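Hypothetical protein Atu2299 (Agrobacterium tumefaciens, PDB 2HLY) is of unknown function but belongs to the DUF2026 family, grouped with the papain-like clan CA peptidases, so a distant relationship to cysteine peptidases is possible. Local coordinates at residues A[12-17]-A[201-206]; A[21-26]-A[194-199]; A[59-64]-A[89-94]; A[120-125]-A[137-142]. All coordinates share one frame; numbering follows the deposited sequence.

Contact 1: residues A[12-17]-A[201-206]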
loop_
_atom_site.group_PDB
_atom_site.type_symbol
_atom_site.label_atom_id
_atom_site.label_comp_id
_atom_site.label_asym_id
_atom_site.label_seq_id
_atom_site.Cartn_x
_atom_site.Cartn_y
_atom_site.Cartn_z
ATOM N N ASP A 12 -10.687 8.123 -3.620
ATOM C CA ASP A 12 -10.307 7.031 -4.527
ATOM C C ASP A 12 -9.121 6.232 -3.971
ATOM O O ASP A 12 -9.032 5.009 -4.137
ATOM C CB ASP A 12 -10.032 7.593 -5.923
ATOM C CG ASP A 12 -11.309 8.084 -6.604
ATOM O OD1 ASP A 12 -12.364 7.440 -6.402
ATOM O OD2 ASP A 12 -11.263 9.102 -7.334
ATOM N N TYR A 13 -8.217 6.927 -3.301
ATOM C CA TYR A 13 -7.155 6.246 -2.565
ATOM C C TYR A 13 -7.775 5.264 -1.572
ATOM O O TYR A 13 -7.343 4.114 -1.465
ATOM C CB TYR A 13 -6.301 7.275 -1.836
ATOM C CG TYR A 13 -5.334 6.689 -0.815
ATOM C CD1 TYR A 13 -3.982 6.484 -1.127
ATOM C CD2 TYR A 13 -5.764 6.385 0.475
ATOM C CE1 TYR A 13 -3.089 5.968 -0.179
ATOM C CE2 TYR A 13 -4.885 5.866 1.423
ATOM C CZ TYR A 13 -3.551 5.683 1.099
ATOM O OH TYR A 13 -2.709 5.210 2.084
ATOM N N PHE A 14 -8.781 5.713 -0.818
ATOM C CA PHE A 14 -9.432 4.814 0.119
ATOM C C PHE A 14 -10.155 3.659 -0.577
ATOM O O PHE A 14 -10.152 2.547 -0.070
ATOM C CB PHE A 14 -10.361 5.584 1.061
ATOM C CG PHE A 14 -9.638 6.408 2.096
ATOM C CD1 PHE A 14 -8.551 5.888 2.803
ATOM C CD2 PHE A 14 -10.061 7.715 2.378
ATOM C CE1 PHE A 14 -7.900 6.656 3.785
ATOM C CE2 PHE A 14 -9.409 8.480 3.349
ATOM C CZ PHE A 14 -8.330 7.950 4.045
ATOM N N ARG A 15 -10.779 3.919 -1.729
ATOM C CA ARG A 15 -11.391 2.822 -2.519
ATOM C C ARG A 15 -10.344 1.755 -2.838
ATOM O O ARG A 15 -10.607 0.542 -2.723
ATOM C CB ARG A 15 -11.978 3.363 -3.820
ATOM C CG ARG A 15 -13.268 4.153 -3.589
ATOM C CD ARG A 15 -13.892 4.576 -4.925
ATOM N NE ARG A 15 -15.220 5.141 -4.695
ATOM C CZ ARG A 15 -16.262 4.995 -5.515
ATOM N NH1 ARG A 15 -16.144 4.314 -6.653
ATOM N NH2 ARG A 15 -17.424 5.540 -5.191
ATOM N N ILE A 16 -9.152 2.201 -3.225
ATOM C CA ILE A 16 -8.077 1.268 -3.606
ATOM C C ILE A 16 -7.630 0.449 -2.395
ATOM O O ILE A 16 -7.542 -0.782 -2.451
ATOM C CB ILE A 16 -6.880 2.003 -4.266
ATOM C CG1 ILE A 16 -7.323 2.591 -5.614
ATOM C CG2 ILE A 16 -5.689 1.050 -4.450
ATOM C CD1 ILE A 16 -6.322 3.583 -6.242
ATOM N N TYR A 17 -7.385 1.135 -1.284
ATOM C CA TYR A 17 -7.053 0.440 -0.050
ATOM C C TYR A 17 -8.141 -0.587 0.278
ATOM O O TYR A 17 -7.836 -1.749 0.564
ATOM C CB TYR A 17 -6.835 1.406 1.137
ATOM C CG TYR A 17 -6.910 0.668 2.463
ATOM C CD1 TYR A 17 -5.796 -0.022 2.964
ATOM C CD2 TYR A 17 -8.110 0.596 3.177
ATOM C CE1 TYR A 17 -5.878 -0.743 4.152
ATOM C CE2 TYR A 17 -8.198 -0.117 4.380
ATOM C CZ TYR A 17 -7.086 -0.785 4.851
ATOM O OH TYR A 17 -7.158 -1.517 6.034
ATOM N N GLU A 201 -14.423 -0.656 7.345
ATOM C CA GLU A 201 -13.918 0.442 8.191
ATOM C C GLU A 201 -14.307 1.799 7.598
ATOM O O GLU A 201 -14.350 1.957 6.379
ATOM C CB GLU A 201 -12.388 0.350 8.357
ATOM C CG GLU A 201 -11.782 1.260 9.455
ATOM C CD GLU A 201 -10.251 1.112 9.578
ATOM O OE1 GLU A 201 -9.651 0.356 8.776
ATOM O OE2 GLU A 201 -9.644 1.747 10.471
ATOM N N MET A 202 -14.615 2.758 8.470
ATOM C CA MET A 202 -14.811 4.148 8.075
ATOM C C MET A 202 -13.431 4.774 7.988
ATOM O O MET A 202 -12.635 4.647 8.922
ATOM C CB MET A 202 -15.660 4.878 9.123
ATOM C CG MET A 202 -16.088 6.271 8.744
ATOM S SD MET A 202 -17.398 6.843 9.851
ATOM C CE MET A 202 -18.843 6.113 9.087
ATOM N N LEU A 203 -13.161 5.460 6.875
ATOM C CA LEU A 203 -11.811 5.951 6.575
ATOM C C LEU A 203 -11.804 7.431 6.255
ATOM O O LEU A 203 -12.480 7.871 5.320
ATOM C CB LEU A 203 -11.248 5.188 5.384
ATOM C CG LEU A 203 -10.976 3.700 5.617
ATOM C CD1 LEU A 203 -10.780 2.991 4.275
ATOM C CD2 LEU A 203 -9.777 3.497 6.547
ATOM N N THR A 204 -11.014 8.188 7.021
ATOM C CA THR A 204 -10.899 9.632 6.855
ATOM C C THR A 204 -9.474 10.087 7.166
ATOM O O THR A 204 -8.760 9.425 7.923
ATOM C CB THR A 204 -11.861 10.405 7.821
ATOM O OG1 THR A 204 -11.407 10.259 9.170
ATOM C CG2 THR A 204 -13.322 9.913 7.706
ATOM N N GLY A 205 -9.087 11.224 6.604
ATOM C CA GLY A 205 -7.833 11.879 6.976
ATOM C C GLY A 205 -6.670 11.605 6.038
ATOM O O GLY A 205 -6.656 10.611 5.306
ATOM N N ALA A 206 -5.696 12.512 6.072
ATOM C CA ALA A 206 -4.477 12.388 5.273
ATOM C C ALA A 206 -3.255 12.838 6.060
ATOM O O ALA A 206 -3.298 13.860 6.770
ATOM C CB ALA A 206 -4.593 13.208 3.993
HETATM O O HOH W 1 -9.676 -1.583 7.209
#
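Glu201 and Tyr17 open this contact, in which the irregular C-terminal tail runs across the side of helix 10-24 in a fold that is probably related to that of papain-like (clan CA) peptidases. Their polar ends do not bond directly, since Tyr17 OH lies 4.2 Å from Glu201 OE1. Instead water 1, at the edge of the tyrosine ring and in its plane, bridges the two atoms, sitting 2.8 Å from Tyr17 OH. The extended Glu201 side chain carries its carboxylate to that water, while its backbone O is bonded by Arg18 NH1, one residue further along the helix.

Leu203 makes the main apolar contact. Its CB lies over the centre of the Phe14 ring, 3.8 Å from the ring centroid and only 11° off the normal, a CH-pi contact. A chi1 of -73°, CG anti to the carbonyl carbon, places the Phe14 ring under that CB. From the same leucine, CD1 reaches past the ring to Tyr17, where it is 3.8 Å from CD2, so one side chain bridges two residues one turn apart on the same side of the helix. Leu203 O adds a further touch, 3.7 Å from Phe14 CE2.

Beyond Thr204, whose carbonyl carbon approaches the ring obliquely, comes Gly205. Its backbone angles would jam a CB against the preceding carbonyl O, which accounts for a glycine here. A backbone hydrogen bond to Met119 ties it to the loop before strand 120-123, and its own O meets the Phe14 ring at the edge, near the ring plane, 3.4 Å from CZ.

Contact 2: residues A[21-26]-A[194-199]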
loop_
_atom_site.group_PDB
_atom_site.type_symbol
_atom_site.label_atom_id
_atom_site.label_comp_id
_atom_site.label_asym_id
_atom_site.label_seq_id
_atom_site.Cartn_x
_atom_site.Cartn_y
_atom_site.Cartn_z
ATOM N N ASN A 21 -7.479 -4.560 0.538
ATOM C CA ASN A 21 -7.663 -5.130 1.872
ATOM C C ASN A 21 -8.694 -6.250 1.854
ATOM O O ASN A 21 -8.531 -7.287 2.503
ATOM C CB ASN A 21 -8.124 -4.059 2.845
ATOM C CG ASN A 21 -8.065 -4.524 4.272
ATOM O OD1 ASN A 21 -7.022 -5.011 4.731
ATOM N ND2 ASN A 21 -9.187 -4.412 4.976
ATOM N N SER A 22 -9.761 -6.035 1.098
ATOM C CA SER A 22 -10.853 -7.005 1.024
ATOM C C SER A 22 -10.394 -8.324 0.400
ATOM O O SER A 22 -10.821 -9.406 0.826
ATOM C CB SER A 22 -12.017 -6.419 0.227
ATOM O OG SER A 22 -12.500 -5.232 0.845
ATOM N N LEU A 23 -9.516 -8.228 -0.592
ATOM C CA LEU A 23 -8.979 -9.407 -1.271
ATOM C C LEU A 23 -7.922 -10.141 -0.430
ATOM O O LEU A 23 -7.750 -11.369 -0.552
ATOM C CB LEU A 23 -8.387 -8.993 -2.625
ATOM C CG LEU A 23 -9.422 -8.608 -3.683
ATOM C CD1 LEU A 23 -8.781 -7.896 -4.864
ATOM C CD2 LEU A 23 -10.164 -9.871 -4.155
ATOM N N LEU A 24 -7.237 -9.407 0.422
ATOM C CA LEU A 24 -6.150 -9.949 1.215
ATOM C C LEU A 24 -6.551 -10.539 2.518
ATOM O O LEU A 24 -5.844 -11.291 3.076
ATOM C CB LEU A 24 -5.226 -8.859 1.587
ATOM C CG LEU A 24 -4.237 -8.549 0.537
ATOM C CD1 LEU A 24 -3.596 -9.816 0.038
ATOM C CD2 LEU A 24 -4.854 -7.835 -0.537
ATOM N N ILE A 25 -7.639 -10.051 3.053
ATOM C CA ILE A 25 -7.941 -10.288 4.472
ATOM C C ILE A 25 -7.950 -11.787 4.849
ATOM O O ILE A 25 -7.442 -12.164 5.912
ATOM C CB ILE A 25 -9.207 -9.497 4.954
ATOM C CG1 ILE A 25 -9.325 -9.513 6.488
ATOM C CG2 ILE A 25 -10.465 -10.009 4.293
ATOM C CD1 ILE A 25 -8.107 -8.956 7.214
ATOM N N SER A 26 -8.456 -12.629 3.945
ATOM C CA SER A 26 -8.543 -14.077 4.181
ATOM C C SER A 26 -7.172 -14.766 4.228
ATOM O O SER A 26 -7.049 -15.896 4.727
ATOM C CB SER A 26 -9.401 -14.737 3.100
ATOM O OG SER A 26 -8.758 -14.648 1.835
ATOM N N ARG A 194 -15.941 -18.138 -4.674
ATOM C CA ARG A 194 -16.168 -17.633 -3.322
ATOM C C ARG A 194 -16.677 -16.185 -3.403
ATOM O O ARG A 194 -16.367 -15.472 -4.356
ATOM C CB ARG A 194 -14.886 -17.711 -2.483
ATOM C CG ARG A 194 -13.827 -16.681 -2.868
ATOM C CD ARG A 194 -12.489 -16.926 -2.179
ATOM N NE ARG A 194 -11.490 -15.948 -2.606
ATOM C CZ ARG A 194 -10.823 -15.993 -3.759
ATOM N NH1 ARG A 194 -11.035 -16.979 -4.629
ATOM N NH2 ARG A 194 -9.938 -15.043 -4.049
ATOM N N THR A 195 -17.479 -15.769 -2.426
ATOM C CA THR A 195 -17.934 -14.371 -2.356
ATOM C C THR A 195 -16.953 -13.580 -1.502
ATOM O O THR A 195 -16.614 -13.981 -0.387
ATOM C CB THR A 195 -19.370 -14.244 -1.797
ATOM O OG1 THR A 195 -20.274 -14.945 -2.658
ATOM C CG2 THR A 195 -19.809 -12.777 -1.724
ATOM N N VAL A 196 -16.482 -12.463 -2.043
ATOM C CA VAL A 196 -15.566 -11.596 -1.308
ATOM C C VAL A 196 -16.261 -10.240 -1.085
ATOM O O VAL A 196 -16.539 -9.533 -2.042
ATOM C CB VAL A 196 -14.214 -11.425 -2.054
ATOM C CG1 VAL A 196 -13.244 -10.600 -1.225
ATOM C CG2 VAL A 196 -13.580 -12.788 -2.366
ATOM N N PRO A 197 -16.585 -9.902 0.178
ATOM C CA PRO A 197 -17.214 -8.616 0.444
ATOM C C PRO A 197 -16.202 -7.501 0.647
ATOM O O PRO A 197 -15.075 -7.756 1.076
ATOM C CB PRO A 197 -17.923 -8.857 1.777
ATOM C CG PRO A 197 -17.066 -9.834 2.474
ATOM C CD PRO A 197 -16.408 -10.689 1.415
ATOM N N LEU A 198 -16.604 -6.269 0.366
ATOM C CA LEU A 198 -15.767 -5.138 0.757
ATOM C C LEU A 198 -15.707 -5.061 2.276
ATOM O O LEU A 198 -16.732 -5.221 2.950
ATOM C CB LEU A 198 -16.340 -3.838 0.198
ATOM C CG LEU A 198 -16.145 -3.541 -1.290
ATOM C CD1 LEU A 198 -17.015 -2.349 -1.716
ATOM C CD2 LEU A 198 -14.675 -3.303 -1.645
ATOM N N THR A 199 -14.513 -4.853 2.824
ATOM C CA THR A 199 -14.371 -4.658 4.272
ATOM C C THR A 199 -15.013 -3.316 4.683
ATOM O O THR A 199 -15.282 -2.461 3.837
ATOM C CB THR A 199 -12.892 -4.756 4.735
ATOM O OG1 THR A 199 -12.107 -3.806 4.016
ATOM C CG2 THR A 199 -12.340 -6.172 4.471
HETATM O O HOH W 2 -13.272 -9.421 2.282
HETATM O O HOH W 3 -9.401 -13.134 -1.934
#
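With CG anti to the backbone N (chi1 -169°), Asn21 swings its amide toward Thr199, while Ser22, at chi1 -60°, turns OG to the same residue. This joins the C-terminal part of helix 10-24 to the end of the beta hairpin formed by strands 183-187 and 193-197.

Ser22 OG has two partners. It accepts the backbone N-H of Thr199 at 2.8 Å, nearly straight at 161°, and is also hydrogen-bonded to Arg18 O one turn back in the helix. The serine therefore links a helix carbonyl to an amide of the chain leaving the hairpin. Asn21 ND2 meets Thr199 OG1 at 3.1 Å, with the acceptor close to the amide plane, and the two side chains cross at about a right angle. One short polar patch thus grips Thr199 by both its main chain and its hydroxyl.

Toward the strand, apolar contacts and bridging waters take over. Val196 CG1 presses on the helix backbone, 3.4 Å from Ser22 O, and Leu23 CD2 lies looser at 4.3 Å from the same CG1; Leu23 also packs on helix 160-172. Water 2 donates to Ser22 O and, at 2.7 Å, to Pro197 O. Water 3 donates to Leu23 O and accepts from Arg194 NH2 at 2.9 Å, meeting the guanidinium at its edge and in its plane.

Contact 3: residues A[59-64]-A[89-94]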
loop_
_atom_site.group_PDB
_atom_site.type_symbol
_atom_site.label_atom_id
_atom_site.label_comp_id
_atom_site.label_asym_id
_atom_site.label_seq_id
_atom_site.Cartn_x
_atom_site.Cartn_y
_atom_site.Cartn_z
ATOM N N GLY A 59 12.257 -1.506 0.513
ATOM C CA GLY A 59 13.519 -1.427 1.235
ATOM C C GLY A 59 13.215 -0.954 2.635
ATOM O O GLY A 59 12.364 -1.531 3.327
ATOM N N LEU A 60 13.919 0.099 3.036
ATOM C CA LEU A 60 13.732 0.706 4.356
ATOM C C LEU A 60 12.749 1.872 4.223
ATOM O O LEU A 60 12.860 2.681 3.296
ATOM C CB LEU A 60 15.085 1.203 4.896
ATOM C CG LEU A 60 15.065 1.836 6.281
ATOM C CD1 LEU A 60 16.368 1.544 7.023
ATOM C CD2 LEU A 60 14.766 3.347 6.213
ATOM N N ALA A 61 11.781 1.950 5.137
ATOM C CA ALA A 61 10.808 3.055 5.109
ATOM C C ALA A 61 10.541 3.537 6.525
ATOM O O ALA A 61 10.505 2.735 7.465
ATOM C CB ALA A 61 9.507 2.636 4.443
ATOM N N ALA A 62 10.377 4.845 6.674
ATOM C CA ALA A 62 10.071 5.428 7.984
ATOM C C ALA A 62 9.117 6.584 7.803
ATOM O O ALA A 62 9.230 7.317 6.829
ATOM C CB ALA A 62 11.331 5.906 8.658
ATOM N N TYR A 63 8.190 6.741 8.746
ATOM C CA TYR A 63 7.181 7.792 8.673
ATOM C C TYR A 63 7.031 8.456 10.025
ATOM O O TYR A 63 7.064 7.768 11.049
ATOM C CB TYR A 63 5.821 7.170 8.371
ATOM C CG TYR A 63 5.707 6.520 7.028
ATOM C CD1 TYR A 63 5.474 7.305 5.893
ATOM C CD2 TYR A 63 5.777 5.121 6.889
ATOM C CE1 TYR A 63 5.349 6.720 4.634
ATOM C CE2 TYR A 63 5.655 4.525 5.622
ATOM C CZ TYR A 63 5.435 5.339 4.510
ATOM O OH TYR A 63 5.298 4.791 3.250
ATOM N N ASN A 64 6.843 9.772 10.039
ATOM C CA ASN A 64 6.360 10.407 11.252
ATOM C C ASN A 64 4.850 10.511 11.112
ATOM O O ASN A 64 4.359 11.223 10.242
ATOM C CB ASN A 64 6.981 11.798 11.450
ATOM C CG ASN A 64 6.400 12.517 12.663
ATOM O OD1 ASN A 64 5.208 12.371 12.975
ATOM N ND2 ASN A 64 7.233 13.288 13.358
ATOM N N HIS A 89 9.595 -3.298 3.842
ATOM C CA HIS A 89 8.386 -2.570 3.464
ATOM C C HIS A 89 8.416 -2.097 2.015
ATOM O O HIS A 89 9.475 -1.732 1.509
ATOM C CB HIS A 89 8.184 -1.381 4.401
ATOM C CG HIS A 89 6.833 -0.752 4.289
ATOM N ND1 HIS A 89 5.694 -1.370 4.759
ATOM C CD2 HIS A 89 6.436 0.431 3.762
ATOM C CE1 HIS A 89 4.649 -0.589 4.531
ATOM N NE2 HIS A 89 5.074 0.510 3.930
ATOM N N CYS A 90 7.255 -2.135 1.351
ATOM C CA CYS A 90 7.122 -1.669 -0.032
ATOM C C CYS A 90 6.201 -0.470 -0.106
ATOM O O CYS A 90 5.295 -0.328 0.730
ATOM C CB CYS A 90 6.521 -2.764 -0.911
ATOM S SG CYS A 90 7.582 -4.195 -1.087
ATOM N N TRP A 91 6.400 0.338 -1.135
ATOM C CA TRP A 91 5.544 1.505 -1.413
ATOM C C TRP A 91 5.419 1.653 -2.935
ATOM O O TRP A 91 5.953 0.831 -3.691
ATOM C CB TRP A 91 6.148 2.760 -0.790
ATOM C CG TRP A 91 7.512 3.073 -1.294
ATOM C CD1 TRP A 91 7.842 3.878 -2.345
ATOM C CD2 TRP A 91 8.751 2.581 -0.760
ATOM N NE1 TRP A 91 9.205 3.922 -2.501
ATOM C CE2 TRP A 91 9.788 3.129 -1.544
ATOM C CE3 TRP A 91 9.078 1.742 0.311
ATOM C CZ2 TRP A 91 11.139 2.862 -1.293
ATOM C CZ3 TRP A 91 10.422 1.463 0.556
ATOM C CH2 TRP A 91 11.436 2.035 -0.234
ATOM N N VAL A 92 4.720 2.696 -3.389
ATOM C CA VAL A 92 4.581 2.945 -4.823
ATOM C C VAL A 92 5.157 4.315 -5.139
ATOM O O VAL A 92 4.990 5.255 -4.355
ATOM C CB VAL A 92 3.098 2.905 -5.249
ATOM C CG1 VAL A 92 2.960 3.211 -6.735
ATOM C CG2 VAL A 92 2.539 1.528 -4.973
ATOM N N GLU A 93 5.859 4.407 -6.273
ATOM C CA GLU A 93 6.309 5.682 -6.812
ATOM C C GLU A 93 5.614 5.855 -8.151
ATOM O O GLU A 93 5.747 5.013 -9.036
ATOM C CB GLU A 93 7.825 5.679 -6.950
ATOM C CG GLU A 93 8.478 5.541 -5.579
ATOM C CD GLU A 93 9.971 5.757 -5.581
ATOM O OE1 GLU A 93 10.540 6.051 -6.664
ATOM O OE2 GLU A 93 10.559 5.613 -4.486
ATOM N N ALA A 94 4.825 6.918 -8.280
ATOM C CA ALA A 94 4.035 7.101 -9.498
ATOM C C ALA A 94 3.938 8.561 -9.858
ATOM O O ALA A 94 3.418 9.347 -9.076
ATOM C CB ALA A 94 2.637 6.526 -9.308
#
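Ala61 CB approaches the His89 ring obliquely, 3.8 Å from CD2, and Tyr63 OH lies at the ring's edge, 4.3 Å from NE2; Phe72 stacks on the same imidazole. Trp91 is stacked with Tyr142; its NE1 bonds Glu93 OE2 at 2.9 Å, almost exactly in the indole plane, which fixes the ring's rotation. At the other end of the indole, CZ3 comes obliquely within 3.5 Å of Gly59 N. Ala61 CB touches both rings, lying 4.2 Å from Trp91 CZ3.

The backbones meet at one place, Gly59 with His89, an antiparallel hydrogen-bonded pair: Gly59 N reaches His89 O at 3.0 Å, and the return bond from His89 N to Gly59 O is weak. The chain turns a corner at Gly59, and the axes of strands 60-64 and 89-94 lie at 75° to each other, so side chains fill the angle between two sheets.

The polar ends find partners beyond these strands. Tyr63 OH bonds Tyr142 OH, and His89 NE2 bonds Asp100 OD2. The His89-Asp100 pair recalls the histidine and its acidic or amide partner in papain-like enzymes; Ser35, on helix 31-50, touches His89 and bonds Cys90 N, but whether it has any catalytic role is not established.

Contact 4: residues A[120-125]-A[137-142]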
loop_
_atom_site.group_PDB
_atom_site.type_symbol
_atom_site.label_atom_id
_atom_site.label_comp_id
_atom_site.label_asym_id
_atom_site.label_seq_id
_atom_site.Cartn_x
_atom_site.Cartn_y
_atom_site.Cartn_z
ATOM N N PHE A 120 -1.694 8.038 2.967
ATOM C CA PHE A 120 -0.342 8.536 2.673
ATOM C C PHE A 120 -0.125 8.685 1.162
ATOM O O PHE A 120 -0.014 7.707 0.432
ATOM C CB PHE A 120 0.785 7.669 3.261
ATOM C CG PHE A 120 2.116 8.324 3.106
ATOM C CD1 PHE A 120 2.568 9.231 4.069
ATOM C CD2 PHE A 120 2.872 8.124 1.944
ATOM C CE1 PHE A 120 3.790 9.906 3.902
ATOM C CE2 PHE A 120 4.078 8.815 1.754
ATOM C CZ PHE A 120 4.536 9.693 2.749
ATOM N N GLN A 121 -0.067 9.940 0.720
ATOM C CA GLN A 121 0.188 10.271 -0.686
ATOM C C GLN A 121 0.874 11.646 -0.654
ATOM O O GLN A 121 0.237 12.659 -0.329
ATOM C CB GLN A 121 -1.133 10.343 -1.464
ATOM C CG GLN A 121 -0.909 10.739 -2.940
ATOM C CD GLN A 121 -2.169 10.930 -3.767
ATOM O OE1 GLN A 121 -2.063 11.210 -4.959
ATOM N NE2 GLN A 121 -3.350 10.775 -3.153
ATOM N N ARG A 122 2.173 11.658 -0.961
ATOM C CA ARG A 122 2.976 12.890 -0.846
ATOM C C ARG A 122 4.006 12.941 -1.979
ATOM O O ARG A 122 4.428 11.894 -2.473
ATOM C CB ARG A 122 3.698 12.952 0.506
ATOM C CG ARG A 122 2.795 12.898 1.755
ATOM C CD ARG A 122 3.524 13.409 3.013
ATOM N NE ARG A 122 3.886 14.811 2.829
ATOM C CZ ARG A 122 5.047 15.370 3.187
ATOM N NH1 ARG A 122 6.007 14.667 3.801
ATOM N NH2 ARG A 122 5.267 16.649 2.912
ATOM N N PRO A 123 4.446 14.151 -2.375
ATOM C CA PRO A 123 5.450 14.207 -3.439
ATOM C C PRO A 123 6.765 13.559 -2.993
ATOM O O PRO A 123 7.209 13.776 -1.871
ATOM C CB PRO A 123 5.656 15.720 -3.670
ATOM C CG PRO A 123 4.412 16.376 -3.101
ATOM C CD PRO A 123 4.049 15.495 -1.913
ATOM N N LEU A 124 7.380 12.774 -3.870
ATOM C CA LEU A 124 8.697 12.212 -3.541
ATOM C C LEU A 124 9.711 13.318 -3.256
ATOM O O LEU A 124 10.630 13.153 -2.434
ATOM C CB LEU A 124 9.202 11.324 -4.681
ATOM C CG LEU A 124 8.687 9.891 -4.685
ATOM C CD1 LEU A 124 8.949 9.268 -6.049
ATOM C CD2 LEU A 124 9.369 9.093 -3.592
ATOM N N SER A 125 9.529 14.457 -3.931
ATOM C CA SER A 125 10.393 15.625 -3.746
ATOM C C SER A 125 10.358 16.178 -2.311
ATOM O O SER A 125 11.225 16.947 -1.915
ATOM C CB SER A 125 9.995 16.714 -4.744
ATOM O OG SER A 125 8.623 17.040 -4.608
ATOM N N SER A 137 4.855 15.680 11.438
ATOM C CA SER A 137 3.859 14.699 11.002
ATOM C C SER A 137 3.731 14.727 9.477
ATOM O O SER A 137 3.621 15.804 8.860
ATOM C CB SER A 137 2.501 14.979 11.654
ATOM O OG SER A 137 1.535 14.008 11.281
ATOM N N GLY A 138 3.765 13.531 8.893
ATOM C CA GLY A 138 3.735 13.346 7.458
ATOM C C GLY A 138 5.112 13.195 6.833
ATOM O O GLY A 138 5.223 12.811 5.667
ATOM N N ASP A 139 6.165 13.517 7.587
ATOM C CA ASP A 139 7.535 13.287 7.100
ATOM C C ASP A 139 7.762 11.810 6.803
ATOM O O ASP A 139 7.229 10.929 7.479
ATOM C CB ASP A 139 8.570 13.724 8.129
ATOM C CG ASP A 139 8.906 15.204 8.051
ATOM O OD1 ASP A 139 8.662 15.838 6.996
ATOM O OD2 ASP A 139 9.431 15.733 9.057
ATOM N N PHE A 140 8.589 11.547 5.790
ATOM C CA PHE A 140 8.882 10.173 5.420
ATOM C C PHE A 140 10.272 10.056 4.858
ATOM O O PHE A 140 10.830 11.021 4.323
ATOM C CB PHE A 140 7.873 9.631 4.398
ATOM C CG PHE A 140 7.960 10.283 3.023
ATOM C CD1 PHE A 140 8.463 9.570 1.945
ATOM C CD2 PHE A 140 7.512 11.584 2.808
ATOM C CE1 PHE A 140 8.533 10.149 0.662
ATOM C CE2 PHE A 140 7.574 12.164 1.529
ATOM C CZ PHE A 140 8.091 11.461 0.470
ATOM N N PHE A 141 10.840 8.866 5.015
ATOM C CA PHE A 141 12.133 8.583 4.421
ATOM C C PHE A 141 12.109 7.174 3.858
ATOM O O PHE A 141 11.690 6.234 4.540
ATOM C CB PHE A 141 13.275 8.740 5.435
ATOM C CG PHE A 141 14.603 8.325 4.877
ATOM C CD1 PHE A 141 15.282 9.146 3.975
ATOM C CD2 PHE A 141 15.154 7.087 5.223
ATOM C CE1 PHE A 141 16.506 8.735 3.421
ATOM C CE2 PHE A 141 16.380 6.675 4.686
ATOM C CZ PHE A 141 17.041 7.486 3.778
ATOM N N TYR A 142 12.586 7.047 2.626
ATOM C CA TYR A 142 12.696 5.759 1.937
ATOM C C TYR A 142 14.121 5.500 1.471
ATOM O O TYR A 142 14.791 6.413 0.947
ATOM C CB TYR A 142 11.861 5.761 0.663
ATOM C CG TYR A 142 10.370 5.859 0.797
ATOM C CD1 TYR A 142 9.689 5.371 1.917
ATOM C CD2 TYR A 142 9.627 6.437 -0.233
ATOM C CE1 TYR A 142 8.280 5.442 1.996
ATOM C CE2 TYR A 142 8.236 6.520 -0.162
ATOM C CZ TYR A 142 7.576 6.032 0.954
ATOM O OH TYR A 142 6.201 6.087 0.996
HETATM O O HOH W 4 9.177 14.371 4.543
#
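Phe120 and Phe140 stand on short strands whose axes, 120-123 and 140-142, pass 10.3 Å apart at 79°, so side chains rather than strand pairing join two separate sheets. The rings form a T-shaped pair: the edge of Phe120 points at the face of Phe140, with centroids 5.2 Å apart, planes at 74°, and Phe120 CZ 3.5 Å from Phe140 CG. Phe120 and Tyr142 come from opposite directions, and Tyr142 OH, itself bonded to Tyr63 OH, meets Phe120 CE2 obliquely at 3.5 Å. Gly138 O lies at the edge of the Phe120 ring, and Arg122 CG covers part of one face.

Phe140 is edged as well as faced. Pro123 O lies near its plane, 3.4 Å from CZ, and Arg122 NH1 also borders the edge. Leu124 CD2 lies 4.3 Å from Tyr142 CD2, at the edge of the tyrosine ring.

A bend at chi3 (62°) folds the Arg122 chain back over the 137-142 segment. NH1 comes within 2.7 Å of Gly138 O, but the bond is poorly aligned and weak. Water 4, in the guanidinium plane, accepts from NH1 and from Phe140 N and sits beside Asp139 OD1, while Asp139 OD2 is bonded to Gln136 N.

Arg122 and Asp139 are too far apart for a salt bridge, NH1 to OD1 being 4.3 Å. Their opposite charges may still favour each other, and water 4 bridges the two groups from one side, adding a polar margin to a largely aromatic junction of the two sheets.

Overall arrangement
Contacts 1 and 2 lie on successive parts of helix 10-24, their centres 16 Å apart, and bind the C-terminal region to it; contacts 3 and 4 belong to the beta part, on the opposite side of the chain's centre from contact 2. Contacts 3 and 4, centres 9 Å apart, are joined by the backbone bond of Asn64 O with Gly138 N, at 2.7 Å, since strands 60-65 and 140-144 are neighbours. Contact 1 reaches contact 4 through Tyr13 OH and Phe120 N, probably hydrogen-bonded. His89, which by analogy with papain-like enzymes might belong to an active site, lies in contact 3, whose nearest atoms lie about 8 Å from contact 1 and 12 Å from contact 2.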